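PDB 5C2V: hydrazine synthase alpha subunit, which catalyses the condensation of hydroxylamine with ammonia to hydrazine, the second half-reaction of the hydrazine synthase complex of anammox bacteria, and carries two c-type hemes. Local coordinates for residues D[78-90]-D[383-395]. Residues are numbered along the deposited sequence; the frame is centred on the assembly and turned at random.
Sequences TAFDPCTYWDGKK and HQPAPVYVKYKPR
The indole of Trp-86 takes the aliphatic chain of Lys-393 across one face, with CE 3.6 Å from the centroid of the five-membered ring, while Lys-391 O and Tyr-85 OH lie at its edges. This contact joins neighbouring blades of the six-bladed beta-propeller: strand 381-387 completes the blade of N-terminal strands 31-37, 58-63 and 69-71, the velcro closure of the ring, and 76-84 begins the next. The Tyr-85 ring has Trp-86 CD1 on one face and Lys-90 CE on the opposite one; its OH hydrogen-bonds to Thr-163 O. Flat and broad, the tryptophan suits the long lysine; Lys-393 NZ, off-centre in a cation-pi contact, also hydrogen-bonds to Ile-136 O. Pro-394 CD comes obliquely against the indole, 3.6 Å from CH2. Past the strands the backbones themselves meet: Lys-391 N donates a 2.8 Å hydrogen bond to Trp-86 O. The extended Lys-391 brings NZ to a weak bond with Thr-84 OG1; Tyr-341 OH is its stronger partner. The small methyl of Ala-386 meets Pro-82 CB at 4.2 Å, between strands not paired through their backbones. Gln-384 OE1, shared with Thr-35 OG1, accepts the N-H of Asp-81, N to OE1 2.9 Å, the donor tilted 31° from the carbonyl plane.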
ATOM      1  N   THR D  78      20.107 -24.470 -27.836  1.00 77.37           N
ATOM      2  CA  THR D  78      19.234 -24.114 -26.725  1.00 80.69           C
ATOM      3  C   THR D  78      17.851 -24.718 -26.926  1.00 78.86           C
ATOM      4  O   THR D  78      17.224 -24.504 -27.960  1.00 63.18           O
ATOM      5  CB  THR D  78      19.103 -22.587 -26.573  1.00 71.56           C
ATOM      6  OG1 THR D  78      20.397 -22.010 -26.360  1.00 77.43           O
ATOM      7  CG2 THR D  78      18.195 -22.242 -25.403  1.00 60.01           C
ATOM      8  N   ALA D  79      17.381 -25.481 -25.945  1.00 68.73           N
ATOM      9  CA  ALA D  79      16.052 -26.079 -26.024  1.00 69.00           C
ATOM     10  C   ALA D  79      15.373 -26.123 -24.659  1.00 71.83           C
ATOM     11  O   ALA D  79      15.994 -26.489 -23.659  1.00 75.87           O
ATOM     12  CB  ALA D  79      16.137 -27.466 -26.613  1.00 83.89           C
ATOM     13  N   PHE D  80      14.093 -25.766 -24.628  1.00 66.19           N
ATOM     14  CA  PHE D  80      13.350 -25.677 -23.374  1.00 66.23           C
ATOM     15  C   PHE D  80      11.838 -25.630 -23.604  1.00 76.50           C
ATOM     16  O   PHE D  80      11.370 -25.739 -24.739  1.00 65.32           O
ATOM     17  CB  PHE D  80      13.799 -24.447 -22.577  1.00 61.41           C
ATOM     18  CG  PHE D  80      13.649 -23.147 -23.321  1.00 60.22           C
ATOM     19  CD1 PHE D  80      14.591 -22.755 -24.261  1.00 72.45           C
ATOM     20  CD2 PHE D  80      12.574 -22.312 -23.071  1.00 60.38           C
ATOM     21  CE1 PHE D  80      14.455 -21.561 -24.943  1.00 63.78           C
ATOM     22  CE2 PHE D  80      12.434 -21.115 -23.750  1.00 64.21           C
ATOM     23  CZ  PHE D  80      13.376 -20.739 -24.687  1.00 59.71           C
ATOM     24  N   ASP D  81      11.091 -25.470 -22.514  1.00 69.25           N
ATOM     25  CA  ASP D  81       9.625 -25.408 -22.531  1.00 74.11           C
ATOM     26  C   ASP D  81       8.954 -26.624 -23.175  1.00 72.13           C
ATOM     27  O   ASP D  81       8.338 -26.503 -24.232  1.00 63.16           O
ATOM     28  CB  ASP D  81       9.158 -24.139 -23.249  1.00 71.41           C
ATOM     29  CG  ASP D  81       9.305 -22.898 -22.394  1.00 69.83           C
ATOM     30  OD1 ASP D  81       9.301 -23.029 -21.152  1.00 69.12           O
ATOM     31  OD2 ASP D  81       9.421 -21.793 -22.962  1.00 56.04           O
ATOM     32  N   PRO D  82       9.065 -27.801 -22.535  1.00 64.97           N
ATOM     33  CA  PRO D  82       8.405 -29.002 -23.058  1.00 65.28           C
ATOM     34  C   PRO D  82       6.890 -28.987 -22.852  1.00 76.99           C
ATOM     35  O   PRO D  82       6.427 -28.603 -21.779  1.00 83.23           O
ATOM     36  CB  PRO D  82       9.041 -30.141 -22.242  1.00 74.21           C
ATOM     37  CG  PRO D  82      10.192 -29.517 -21.490  1.00 75.09           C
ATOM     38  CD  PRO D  82       9.817 -28.088 -21.305  1.00 77.20           C
ATOM     39  N   CYS D  83       6.133 -29.399 -23.865  1.00 81.65           N
ATOM     40  CA  CYS D  83       4.701 -29.644 -23.700  1.00 82.76           C
ATOM     41  C   CYS D  83       4.289 -30.899 -24.462  1.00 83.57           C
ATOM     42  O   CYS D  83       4.444 -30.965 -25.679  1.00 77.12           O
ATOM     43  CB  CYS D  83       3.886 -28.441 -24.178  1.00 67.85           C
ATOM     44  SG  CYS D  83       2.121 -28.535 -23.790  1.00 74.14           S
ATOM     45  N   THR D  84       3.739 -31.881 -23.753  1.00 71.68           N
ATOM     46  CA  THR D  84       3.401 -33.160 -24.372  1.00 53.42           C
ATOM     47  C   THR D  84       2.092 -33.095 -25.154  1.00 69.65           C
ATOM     48  O   THR D  84       1.195 -32.319 -24.824  1.00 62.93           O
ATOM     49  CB  THR D  84       3.295 -34.291 -23.325  1.00 61.76           C
ATOM     50  OG1 THR D  84       2.168 -34.059 -22.472  1.00 64.05           O
ATOM     51  CG2 THR D  84       4.561 -34.366 -22.483  1.00 56.98           C
ATOM     52  N   TYR D  85       1.992 -33.919 -26.193  1.00 76.35           N
ATOM     53  CA  TYR D  85       0.770 -34.021 -26.981  1.00 66.14           C
ATOM     54  C   TYR D  85      -0.272 -34.817 -26.200  1.00 65.49           C
ATOM     55  O   TYR D  85      -0.010 -35.268 -25.085  1.00 72.60           O
ATOM     56  CB  TYR D  85       1.055 -34.673 -28.337  1.00 84.46           C
ATOM     57  CG  TYR D  85      -0.002 -34.436 -29.399  1.00 83.87           C
ATOM     58  CD1 TYR D  85      -0.244 -33.161 -29.895  1.00 66.33           C
ATOM     59  CD2 TYR D  85      -0.741 -35.492 -29.918  1.00 79.94           C
ATOM     60  CE1 TYR D  85      -1.203 -32.942 -30.869  1.00 81.85           C
ATOM     61  CE2 TYR D  85      -1.700 -35.283 -30.892  1.00 68.75           C
ATOM     62  CZ  TYR D  85      -1.927 -34.007 -31.364  1.00 87.21           C
ATOM     63  OH  TYR D  85      -2.882 -33.798 -32.333  1.00 73.12           O
ATOM     64  N   TRP D  86      -1.448 -34.993 -26.790  1.00 67.03           N
ATOM     65  CA  TRP D  86      -2.558 -35.638 -26.101  1.00 65.57           C
ATOM     66  C   TRP D  86      -2.291 -37.117 -25.825  1.00 65.19           C
ATOM     67  O   TRP D  86      -2.606 -37.616 -24.745  1.00 67.63           O
ATOM     68  CB  TRP D  86      -3.843 -35.481 -26.915  1.00 62.29           C
ATOM     69  CG  TRP D  86      -4.086 -34.072 -27.366  1.00 63.86           C
ATOM     70  CD1 TRP D  86      -3.931 -33.577 -28.629  1.00 58.69           C
ATOM     71  CD2 TRP D  86      -4.518 -32.972 -26.555  1.00 55.00           C
ATOM     72  NE1 TRP D  86      -4.245 -32.241 -28.656  1.00 55.56           N
ATOM     73  CE2 TRP D  86      -4.607 -31.844 -27.396  1.00 69.45           C
ATOM     74  CE3 TRP D  86      -4.839 -32.832 -25.201  1.00 65.93           C
ATOM     75  CZ2 TRP D  86      -5.004 -30.593 -26.927  1.00 69.92           C
ATOM     76  CZ3 TRP D  86      -5.234 -31.589 -24.739  1.00 58.73           C
ATOM     77  CH2 TRP D  86      -5.312 -30.487 -25.599  1.00 51.42           C
ATOM     78  N   ASP D  87      -1.716 -37.815 -26.799  1.00 61.16           N
ATOM     79  CA  ASP D  87      -1.446 -39.245 -26.656  1.00 71.63           C
ATOM     80  C   ASP D  87      -0.160 -39.527 -25.883  1.00 67.08           C
ATOM     81  O   ASP D  87       0.006 -40.606 -25.314  1.00 76.92           O
ATOM     82  CB  ASP D  87      -1.374 -39.908 -28.032  1.00 73.45           C
ATOM     83  CG  ASP D  87      -0.283 -39.322 -28.904  1.00 80.07           C
ATOM     84  OD1 ASP D  87       0.148 -38.181 -28.634  1.00 85.10           O
ATOM     85  OD2 ASP D  87       0.144 -40.001 -29.861  1.00 88.54           O
ATOM     86  N   GLY D  88       0.744 -38.554 -25.862  1.00 72.57           N
ATOM     87  CA  GLY D  88       2.008 -38.703 -25.160  1.00 75.11           C
ATOM     88  C   GLY D  88       3.111 -39.335 -25.990  1.00 67.14           C
ATOM     89  O   GLY D  88       4.124 -39.775 -25.446  1.00 80.63           O
ATOM     90  N   LYS D  89       2.913 -39.402 -27.303  1.00 74.22           N
ATOM     91  CA  LYS D  89       3.932 -39.941 -28.200  1.00 84.69           C
ATOM     92  C   LYS D  89       4.774 -38.851 -28.864  1.00 76.04           C
ATOM     93  O   LYS D  89       5.713 -39.148 -29.603  1.00 87.85           O
ATOM     94  CB  LYS D  89       3.284 -40.821 -29.272  1.00 81.00           C
ATOM     95  CG  LYS D  89       2.601 -42.055 -28.710  1.00 66.62           C
ATOM     96  CD  LYS D  89       3.573 -42.884 -27.885  1.00 88.40           C
ATOM     97  CE  LYS D  89       2.842 -43.868 -26.986  1.00 87.12           C
ATOM     98  NZ  LYS D  89       1.892 -44.721 -27.750  1.00 91.23           N
ATOM     99  N   LYS D  90       4.438 -37.593 -28.597  1.00 68.25           N
ATOM    100  CA  LYS D  90       5.181 -36.468 -29.159  1.00 83.23           C
ATOM    101  C   LYS D  90       5.014 -35.224 -28.291  1.00 83.52           C
ATOM    102  O   LYS D  90       4.115 -35.161 -27.452  1.00 77.00           O
ATOM    103  CB  LYS D  90       4.729 -36.176 -30.594  1.00 63.27           C
ATOM    104  CG  LYS D  90       3.639 -35.120 -30.704  1.00 75.54           C
ATOM    105  CD  LYS D  90       3.307 -34.799 -32.152  1.00 62.83           C
ATOM    106  CE  LYS D  90       2.305 -33.658 -32.243  1.00 58.70           C
ATOM    107  NZ  LYS D  90       1.929 -33.347 -33.650  1.00 75.76           N
ATOM    108  N   HIS D 383      14.503 -28.412 -14.264  1.00 62.74           N
ATOM    109  CA  HIS D 383      13.203 -27.776 -14.098  1.00 70.91           C
ATOM    110  C   HIS D 383      12.272 -28.058 -15.269  1.00 72.99           C
ATOM    111  O   HIS D 383      12.630 -28.777 -16.200  1.00 70.60           O
ATOM    112  CB  HIS D 383      13.370 -26.265 -13.906  1.00 54.71           C
ATOM    113  CG  HIS D 383      13.803 -25.536 -15.140  1.00 62.09           C
ATOM    114  ND1 HIS D 383      15.010 -25.773 -15.763  1.00 72.90           N
ATOM    115  CD2 HIS D 383      13.195 -24.563 -15.858  1.00 59.61           C
ATOM    116  CE1 HIS D 383      15.122 -24.983 -16.816  1.00 64.34           C
ATOM    117  NE2 HIS D 383      14.034 -24.239 -16.896  1.00 59.16           N
ATOM    118  N   GLN D 384      11.075 -27.483 -15.203  1.00 66.97           N
ATOM    119  CA  GLN D 384      10.013 -27.725 -16.179  1.00 68.35           C
ATOM    120  C   GLN D 384       9.701 -29.210 -16.385  1.00 71.45           C
ATOM    121  O   GLN D 384       9.768 -29.702 -17.510  1.00 70.32           O
ATOM    122  CB  GLN D 384      10.377 -27.088 -17.524  1.00 53.97           C
ATOM    123  CG  GLN D 384      10.337 -25.572 -17.528  1.00 43.37           C
ATOM    124  CD  GLN D 384      10.741 -24.984 -18.866  1.00 65.16           C
ATOM    125  OE1 GLN D 384      11.486 -25.600 -19.628  1.00 76.88           O
ATOM    126  NE2 GLN D 384      10.246 -23.787 -19.161  1.00 47.91           N
ATOM    127  N   PRO D 385       9.360 -29.932 -15.300  1.00 67.70           N
ATOM    128  CA  PRO D 385       9.015 -31.343 -15.492  1.00 69.91           C
ATOM    129  C   PRO D 385       7.692 -31.514 -16.236  1.00 71.57           C
ATOM    130  O   PRO D 385       6.700 -30.875 -15.888  1.00 73.52           O
ATOM    131  CB  PRO D 385       8.916 -31.876 -14.061  1.00 49.88           C
ATOM    132  CG  PRO D 385       8.509 -30.696 -13.259  1.00 65.57           C
ATOM    133  CD  PRO D 385       9.167 -29.504 -13.902  1.00 62.61           C
ATOM    134  N   ALA D 386       7.689 -32.371 -17.251  1.00 86.49           N
ATOM    135  CA  ALA D 386       6.483 -32.648 -18.021  1.00 75.01           C
ATOM    136  C   ALA D 386       6.319 -34.150 -18.228  1.00 70.49           C
ATOM    137  O   ALA D 386       6.795 -34.695 -19.223  1.00 69.54           O
ATOM    138  CB  ALA D 386       6.524 -31.925 -19.358  1.00 63.81           C
ATOM    139  N   PRO D 387       5.646 -34.822 -17.281  1.00 69.86           N
ATOM    140  CA  PRO D 387       5.476 -36.279 -17.313  1.00 73.40           C
ATOM    141  C   PRO D 387       4.669 -36.736 -18.522  1.00 82.66           C
ATOM    142  O   PRO D 387       3.795 -36.003 -18.984  1.00 70.92           O
ATOM    143  CB  PRO D 387       4.725 -36.571 -16.012  1.00 59.31           C
ATOM    144  CG  PRO D 387       3.983 -35.313 -15.724  1.00 53.63           C
ATOM    145  CD  PRO D 387       4.894 -34.206 -16.173  1.00 58.71           C
ATOM    146  N   VAL D 388       4.959 -37.931 -19.030  1.00 79.48           N
ATOM    147  CA  VAL D 388       4.225 -38.441 -20.178  1.00 74.91           C
ATOM    148  C   VAL D 388       2.995 -39.223 -19.715  1.00 73.78           C
ATOM    149  O   VAL D 388       3.057 -40.019 -18.774  1.00 65.93           O
ATOM    150  CB  VAL D 388       5.121 -39.321 -21.097  1.00 75.90           C
ATOM    151  CG1 VAL D 388       6.414 -38.590 -21.427  1.00 75.54           C
ATOM    152  CG2 VAL D 388       5.426 -40.674 -20.468  1.00 85.30           C
ATOM    153  N   TYR D 389       1.872 -38.950 -20.375  1.00 64.96           N
ATOM    154  CA  TYR D 389       0.597 -39.608 -20.106  1.00 66.33           C
ATOM    155  C   TYR D 389      -0.446 -39.084 -21.079  1.00 72.67           C
ATOM    156  O   TYR D 389      -0.250 -38.045 -21.712  1.00 81.59           O
ATOM    157  CB  TYR D 389       0.133 -39.382 -18.660  1.00 66.19           C
ATOM    158  CG  TYR D 389      -0.253 -37.957 -18.324  1.00 82.51           C
ATOM    159  CD1 TYR D 389       0.705 -37.027 -17.941  1.00 90.31           C
ATOM    160  CD2 TYR D 389      -1.580 -37.546 -18.371  1.00 86.63           C
ATOM    161  CE1 TYR D 389       0.352 -35.726 -17.624  1.00 92.21           C
ATOM    162  CE2 TYR D 389      -1.942 -36.252 -18.054  1.00 75.91           C
ATOM    163  CZ  TYR D 389      -0.973 -35.344 -17.684  1.00 91.52           C
ATOM    164  OH  TYR D 389      -1.332 -34.053 -17.371  1.00 77.07           O
ATOM    165  N   VAL D 390      -1.558 -39.799 -21.197  1.00 68.36           N
ATOM    166  CA  VAL D 390      -2.618 -39.390 -22.108  1.00 89.54           C
ATOM    167  C   VAL D 390      -3.470 -38.294 -21.480  1.00 76.65           C
ATOM    168  O   VAL D 390      -4.069 -38.486 -20.422  1.00 69.84           O
ATOM    169  CB  VAL D 390      -3.513 -40.577 -22.505  1.00 83.17           C
ATOM    170  CG1 VAL D 390      -4.605 -40.119 -23.459  1.00 61.37           C
ATOM    171  CG2 VAL D 390      -2.677 -41.681 -23.134  1.00 66.49           C
ATOM    172  N   LYS D 391      -3.518 -37.143 -22.142  1.00 67.33           N
ATOM    173  CA  LYS D 391      -4.268 -36.001 -21.636  1.00 83.39           C
ATOM    174  C   LYS D 391      -5.641 -35.901 -22.282  1.00 72.70           C
ATOM    175  O   LYS D 391      -5.771 -36.006 -23.502  1.00 74.56           O
ATOM    176  CB  LYS D 391      -3.496 -34.703 -21.875  1.00 85.11           C
ATOM    177  CG  LYS D 391      -2.213 -34.590 -21.083  1.00 89.99           C
ATOM    178  CD  LYS D 391      -1.480 -33.312 -21.428  1.00 91.79           C
ATOM    179  CE  LYS D 391      -0.214 -33.177 -20.614  1.00 80.33           C
ATOM    180  NZ  LYS D 391       0.546 -31.955 -20.989  1.00 92.10           N
ATOM    181  N   TYR D 392      -6.662 -35.694 -21.459  1.00 67.03           N
ATOM    182  CA  TYR D 392      -8.004 -35.467 -21.970  1.00 53.95           C
ATOM    183  C   TYR D 392      -8.049 -34.122 -22.682  1.00 59.65           C
ATOM    184  O   TYR D 392      -7.320 -33.198 -22.322  1.00 87.77           O
ATOM    185  CB  TYR D 392      -9.036 -35.515 -20.842  1.00 55.68           C
ATOM    186  CG  TYR D 392     -10.458 -35.654 -21.332  1.00 86.64           C
ATOM    187  CD1 TYR D 392     -10.938 -36.877 -21.783  1.00 90.35           C
ATOM    188  CD2 TYR D 392     -11.321 -34.567 -21.345  1.00 74.76           C
ATOM    189  CE1 TYR D 392     -12.236 -37.014 -22.233  1.00 78.27           C
ATOM    190  CE2 TYR D 392     -12.622 -34.694 -21.793  1.00 95.46           C
ATOM    191  CZ  TYR D 392     -13.074 -35.920 -22.236  1.00 81.98           C
ATOM    192  OH  TYR D 392     -14.369 -36.052 -22.682  1.00 81.72           O
ATOM    193  N   LYS D 393      -8.898 -34.015 -23.698  1.00 49.24           N
ATOM    194  CA  LYS D 393      -8.978 -32.792 -24.484  1.00 66.59           C
ATOM    195  C   LYS D 393     -10.078 -31.866 -23.982  1.00 72.69           C
ATOM    196  O   LYS D 393     -11.219 -32.291 -23.796  1.00 72.23           O
ATOM    197  CB  LYS D 393      -9.208 -33.120 -25.960  1.00 66.30           C
ATOM    198  CG  LYS D 393      -8.009 -33.752 -26.644  1.00 76.34           C
ATOM    199  CD  LYS D 393      -8.355 -34.195 -28.056  1.00 77.98           C
ATOM    200  CE  LYS D 393      -7.186 -34.908 -28.714  1.00 65.32           C
ATOM    201  NZ  LYS D 393      -7.251 -34.826 -30.200  1.00 69.20           N
ATOM    202  N   PRO D 394      -9.732 -30.592 -23.753  1.00 75.00           N
ATOM    203  CA  PRO D 394     -10.707 -29.570 -23.360  1.00 71.16           C
ATOM    204  C   PRO D 394     -11.614 -29.185 -24.522  1.00 66.51           C
ATOM    205  O   PRO D 394     -11.267 -29.418 -25.680  1.00 62.91           O
ATOM    206  CB  PRO D 394      -9.831 -28.383 -22.935  1.00 45.29           C
ATOM    207  CG  PRO D 394      -8.458 -28.950 -22.743  1.00 69.17           C
ATOM    208  CD  PRO D 394      -8.356 -30.073 -23.720  1.00 69.88           C
ATOM    209  N   ARG D 395     -12.762 -28.597 -24.206  1.00 58.52           N
ATOM    210  CA  ARG D 395     -13.714 -28.163 -25.220  1.00 44.93           C
ATOM    211  C   ARG D 395     -13.108 -27.086 -26.112  1.00 56.75           C
ATOM    212  O   ARG D 395     -12.330 -26.254 -25.645  1.00 73.18           O
ATOM    213  CB  ARG D 395     -14.986 -27.643 -24.550  1.00 53.23           C
ATOM    214  CG  ARG D 395     -15.515 -28.573 -23.473  1.00 67.15           C
ATOM    215  CD  ARG D 395     -16.431 -27.858 -22.498  1.00 36.12           C
ATOM    216  NE  ARG D 395     -16.799 -28.728 -21.384  1.00 37.48           N
ATOM    217  CZ  ARG D 395     -17.982 -28.712 -20.781  1.00 45.88           C
ATOM    218  NH1 ARG D 395     -18.919 -27.864 -21.180  1.00 46.92           N
ATOM    219  NH2 ARG D 395     -18.228 -29.543 -19.778  1.00 42.91           N
TER